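Local atomic coordinates of uncharacterized protein (Mycobacterium tuberculosis, PDB entry 3DBO), a protein that is probably the toxin of a type II toxin-antitoxin pair, a magnesium-dependent ribonuclease whose limited RNA cleavage is seen in complex with its antitoxin. Residues B[48-59]-B[77-88]. Residues are numbered along the deposited sequence; the frame is centred on the assembly and turned at random.
With NA (sodium ion), chain C.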
loop_
_atom_site.group_PDB
_atom_site.type_symbol
_atom_site.label_atom_id
_atom_site.label_comp_id
_atom_site.label_asym_id
_atom_site.label_seq_id
_atom_site.Cartn_x
_atom_site.Cartn_y
_atom_site.Cartn_z
ATOM N N VAL B 48 9.174 -7.342 -4.492
ATOM C CA VAL B 48 8.032 -6.467 -4.139
ATOM C C VAL B 48 7.633 -5.496 -5.259
ATOM O O VAL B 48 8.476 -5.061 -6.051
ATOM C CB VAL B 48 8.260 -5.674 -2.819
ATOM C CG1 VAL B 48 8.334 -6.616 -1.617
ATOM C CG2 VAL B 48 9.517 -4.780 -2.897
ATOM N N ALA B 49 6.337 -5.196 -5.327
ATOM C CA ALA B 49 5.799 -4.124 -6.181
ATOM C C ALA B 49 4.888 -3.253 -5.308
ATOM O O ALA B 49 4.623 -3.583 -4.148
ATOM C CB ALA B 49 5.007 -4.710 -7.360
ATOM N N THR B 50 4.410 -2.128 -5.839
ATOM C CA THR B 50 3.339 -1.434 -5.148
ATOM C C THR B 50 2.219 -1.179 -6.173
ATOM O O THR B 50 2.215 -1.797 -7.260
ATOM C CB THR B 50 3.849 -0.164 -4.423
ATOM O OG1 THR B 50 2.821 0.363 -3.579
ATOM C CG2 THR B 50 4.360 0.920 -5.425
ATOM N N THR B 51 1.269 -0.310 -5.828
ATOM C CA THR B 51 0.199 -0.034 -6.774
ATOM C C THR B 51 0.114 1.459 -7.046
ATOM O O THR B 51 0.744 2.283 -6.369
ATOM C CB THR B 51 -1.201 -0.515 -6.257
ATOM O OG1 THR B 51 -1.651 0.389 -5.240
ATOM C CG2 THR B 51 -1.165 -1.975 -5.687
ATOM N N VAL B 52 -0.717 1.803 -8.024
ATOM C CA VAL B 52 -0.960 3.200 -8.375
ATOM C C VAL B 52 -1.622 3.968 -7.244
ATOM O O VAL B 52 -1.490 5.197 -7.178
ATOM C CB VAL B 52 -1.838 3.297 -9.668
ATOM C CG1 VAL B 52 -0.991 2.900 -10.886
ATOM C CG2 VAL B 52 -3.107 2.428 -9.561
ATOM N N VAL B 53 -2.336 3.258 -6.367
ATOM C CA VAL B 53 -3.000 3.922 -5.233
ATOM C C VAL B 53 -1.925 4.520 -4.317
ATOM O O VAL B 53 -2.074 5.644 -3.828
ATOM C CB VAL B 53 -3.914 2.944 -4.454
ATOM C CG1 VAL B 53 -4.493 3.595 -3.230
ATOM C CG2 VAL B 53 -5.041 2.409 -5.422
ATOM N N THR B 54 -0.874 3.744 -4.051
ATOM C CA THR B 54 0.228 4.229 -3.208
ATOM C C THR B 54 0.993 5.337 -3.914
ATOM O O THR B 54 1.362 6.321 -3.268
ATOM C CB THR B 54 1.166 3.089 -2.778
ATOM O OG1 THR B 54 0.445 2.221 -1.895
ATOM C CG2 THR B 54 2.425 3.633 -2.051
ATOM N N LEU B 55 1.215 5.209 -5.221
ATOM C CA LEU B 55 1.832 6.317 -5.998
ATOM C C LEU B 55 1.033 7.619 -5.753
ATOM O O LEU B 55 1.597 8.666 -5.441
ATOM C CB LEU B 55 1.898 5.972 -7.505
ATOM C CG LEU B 55 2.520 7.036 -8.417
ATOM C CD1 LEU B 55 3.903 7.442 -7.967
ATOM C CD2 LEU B 55 2.522 6.613 -9.921
ATOM N N ALA B 56 -0.291 7.527 -5.867
ATOM C CA ALA B 56 -1.173 8.671 -5.637
ATOM C C ALA B 56 -1.070 9.224 -4.214
ATOM O O ALA B 56 -0.997 10.431 -3.994
ATOM C CB ALA B 56 -2.625 8.262 -5.926
ATOM N N GLU B 57 -1.084 8.319 -3.241
ATOM C CA GLU B 57 -1.089 8.722 -1.849
ATOM C C GLU B 57 0.226 9.376 -1.409
ATOM O O GLU B 57 0.208 10.383 -0.707
ATOM C CB GLU B 57 -1.480 7.537 -0.969
ATOM C CG GLU B 57 -2.986 7.266 -1.113
ATOM C CD GLU B 57 -3.505 6.155 -0.214
ATOM O OE1 GLU B 57 -2.702 5.303 0.231
ATOM O OE2 GLU B 57 -4.739 6.129 0.039
ATOM N N LEU B 58 1.341 8.816 -1.866
ATOM C CA LEU B 58 2.671 9.416 -1.605
ATOM C C LEU B 58 2.794 10.786 -2.288
ATOM O O LEU B 58 3.362 11.719 -1.724
ATOM C CB LEU B 58 3.792 8.465 -2.038
ATOM C CG LEU B 58 3.860 7.130 -1.267
ATOM C CD1 LEU B 58 4.996 6.312 -1.837
ATOM C CD2 LEU B 58 4.031 7.398 0.238
ATOM N N ARG B 59 2.203 10.913 -3.474
ATOM C CA ARG B 59 2.238 12.190 -4.191
ATOM C C ARG B 59 1.402 13.245 -3.484
ATOM O O ARG B 59 1.833 14.375 -3.326
ATOM C CB ARG B 59 1.833 12.005 -5.650
ATOM C CG ARG B 59 2.212 13.164 -6.561
ATOM C CD ARG B 59 1.794 12.867 -8.001
ATOM N NE ARG B 59 2.468 13.789 -8.916
ATOM C CZ ARG B 59 1.964 14.956 -9.310
ATOM N NH1 ARG B 59 0.751 15.348 -8.906
ATOM N NH2 ARG B 59 2.671 15.742 -10.120
ATOM N N THR B 77 10.365 9.834 -0.152
ATOM C CA THR B 77 9.485 8.644 -0.104
ATOM C C THR B 77 8.875 8.390 -1.498
ATOM O O THR B 77 8.873 7.258 -2.002
ATOM C CB THR B 77 8.375 8.827 0.954
ATOM O OG1 THR B 77 8.950 9.326 2.174
ATOM C CG2 THR B 77 7.667 7.497 1.225
ATOM N N LEU B 78 8.354 9.447 -2.118
ATOM C CA LEU B 78 7.784 9.344 -3.470
ATOM C C LEU B 78 8.814 8.823 -4.472
ATOM O O LEU B 78 8.518 7.947 -5.306
ATOM C CB LEU B 78 7.200 10.696 -3.940
ATOM C CG LEU B 78 6.628 10.728 -5.369
ATOM C CD1 LEU B 78 5.452 9.749 -5.504
ATOM C CD2 LEU B 78 6.216 12.136 -5.781
ATOM N N GLU B 79 10.039 9.346 -4.378
ATOM C CA GLU B 79 11.102 8.950 -5.274
ATOM C C GLU B 79 11.497 7.487 -5.085
ATOM O O GLU B 79 11.956 6.866 -6.032
ATOM C CB GLU B 79 12.325 9.885 -5.114
ATOM C CG GLU B 79 12.106 11.263 -5.783
ATOM C CD GLU B 79 12.993 12.378 -5.213
ATOM O OE1 GLU B 79 13.513 12.217 -4.082
ATOM O OE2 GLU B 79 13.149 13.423 -5.892
ATOM N N SER B 80 11.315 6.942 -3.881
ATOM C CA SER B 80 11.706 5.543 -3.600
ATOM C C SER B 80 10.935 4.520 -4.444
ATOM O O SER B 80 11.377 3.381 -4.592
ATOM C CB SER B 80 11.617 5.213 -2.096
ATOM O OG SER B 80 10.292 4.931 -1.673
ATOM N N VAL B 81 9.799 4.927 -5.005
ATOM C CA VAL B 81 9.063 4.019 -5.892
ATOM C C VAL B 81 9.345 4.202 -7.374
ATOM O O VAL B 81 8.714 3.545 -8.198
ATOM C CB VAL B 81 7.556 4.027 -5.615
ATOM C CG1 VAL B 81 7.322 3.604 -4.193
ATOM C CG2 VAL B 81 6.950 5.386 -5.853
ATOM N N ALA B 82 10.304 5.064 -7.713
ATOM C CA ALA B 82 10.505 5.434 -9.118
ATOM C C ALA B 82 10.880 4.257 -10.021
ATOM O O ALA B 82 10.458 4.218 -11.180
ATOM C CB ALA B 82 11.512 6.592 -9.250
ATOM N N ASP B 83 11.639 3.301 -9.489
ATOM C CA ASP B 83 12.113 2.149 -10.249
ATOM C C ASP B 83 11.205 0.937 -10.059
ATOM O O ASP B 83 11.360 -0.074 -10.765
ATOM C CB ASP B 83 13.529 1.746 -9.810
ATOM C CG ASP B 83 14.539 2.873 -9.928
ATOM O OD1 ASP B 83 14.220 3.925 -10.530
ATOM O OD2 ASP B 83 15.663 2.695 -9.401
ATOM N N MET B 84 10.291 1.027 -9.086
ATOM C CA MET B 84 9.488 -0.111 -8.635
ATOM C C MET B 84 8.243 -0.263 -9.503
ATOM O O MET B 84 7.610 0.732 -9.856
ATOM C CB MET B 84 9.119 0.096 -7.156
ATOM C CG MET B 84 8.275 -1.014 -6.507
ATOM S SD MET B 84 7.693 -0.680 -4.825
ATOM C CE MET B 84 9.248 -0.403 -3.961
ATOM N N GLU B 85 7.890 -1.508 -9.848
ATOM C CA GLU B 85 6.628 -1.807 -10.518
ATOM C C GLU B 85 5.479 -1.163 -9.730
ATOM O O GLU B 85 5.345 -1.377 -8.511
ATOM C CB GLU B 85 6.423 -3.334 -10.604
ATOM C CG GLU B 85 5.137 -3.792 -11.275
ATOM C CD GLU B 85 5.070 -3.431 -12.748
ATOM O OE1 GLU B 85 6.069 -3.674 -13.465
ATOM O OE2 GLU B 85 4.016 -2.911 -13.182
ATOM N N THR B 86 4.686 -0.346 -10.422
ATOM C CA THR B 86 3.454 0.207 -9.869
ATOM C C THR B 86 2.268 -0.421 -10.622
ATOM O O THR B 86 1.981 -0.075 -11.784
ATOM C CB THR B 86 3.411 1.750 -9.953
ATOM O OG1 THR B 86 3.638 2.144 -11.313
ATOM C CG2 THR B 86 4.499 2.387 -9.051
ATOM N N LEU B 87 1.561 -1.316 -9.945
ATOM C CA LEU B 87 0.546 -2.143 -10.585
ATOM C C LEU B 87 -0.707 -1.294 -10.773
ATOM O O LEU B 87 -1.099 -0.582 -9.860
ATOM C CB LEU B 87 0.213 -3.356 -9.703
ATOM C CG LEU B 87 1.377 -4.336 -9.446
ATOM C CD1 LEU B 87 0.943 -5.347 -8.403
ATOM C CD2 LEU B 87 1.783 -5.014 -10.757
ATOM N N PRO B 88 -1.315 -1.350 -11.969
ATOM C CA PRO B 88 -2.502 -0.508 -12.206
ATOM C C PRO B 88 -3.793 -1.099 -11.651
ATOM O O PRO B 88 -3.852 -2.274 -11.326
ATOM C CB PRO B 88 -2.581 -0.474 -13.727
ATOM C CG PRO B 88 -2.084 -1.849 -14.139
ATOM C CD PRO B 88 -0.969 -2.160 -13.154
HETATM NA NA NA C . -0.301 -0.029 -2.954
#
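The backbone oxygen of T50 receives the N-H of L87 in a nearly straight bond, L87 N to T50 O 2.8 Å, and the CA-H of T86 makes a weaker approach to the same oxygen. T50 also donates, its N lying 2.9 Å from E85 O, so the residue is clasped through both backbone groups; one step on, V52 N reaches L87 O at 3.0 Å. This ladder illustrates how a parallel sheet is extended at its margin: strand 47-51 passes into helix 52-64, the chain returns through helix 68-79, and strand 86-87 pairs alongside as an edge strand of the PIN-domain sheet within this chain, a beta-alpha-beta crossover with two helices in its connection. On one face, the T50 and T86 side chains lie side by side, CG2 methyls 3.9 Å apart, and T50 CG2 meets M84 SD at 3.7 Å. With chi1 at -170°, OG1 of T50 swings anti to its own N and bonds to the carbonyl of L25. T51, on the opposite face, caps the helix through a weak bond from V53 N to its OG1, which also lies 2.7 Å from a sodium ion held by T54 OG1 and L25 O as well. The T50 side chain is about 6 Å from that of D26, a predicted magnesium ligand. Between the helices the contact is apolar: CD1 of L55 meets CD1 of L78 at 3.7 Å, and L58 crosses T77 at about a right angle with CD2 against CG2. V81, in the turn from E79 to A82, touches L55 with CG2 and L58 with CG1.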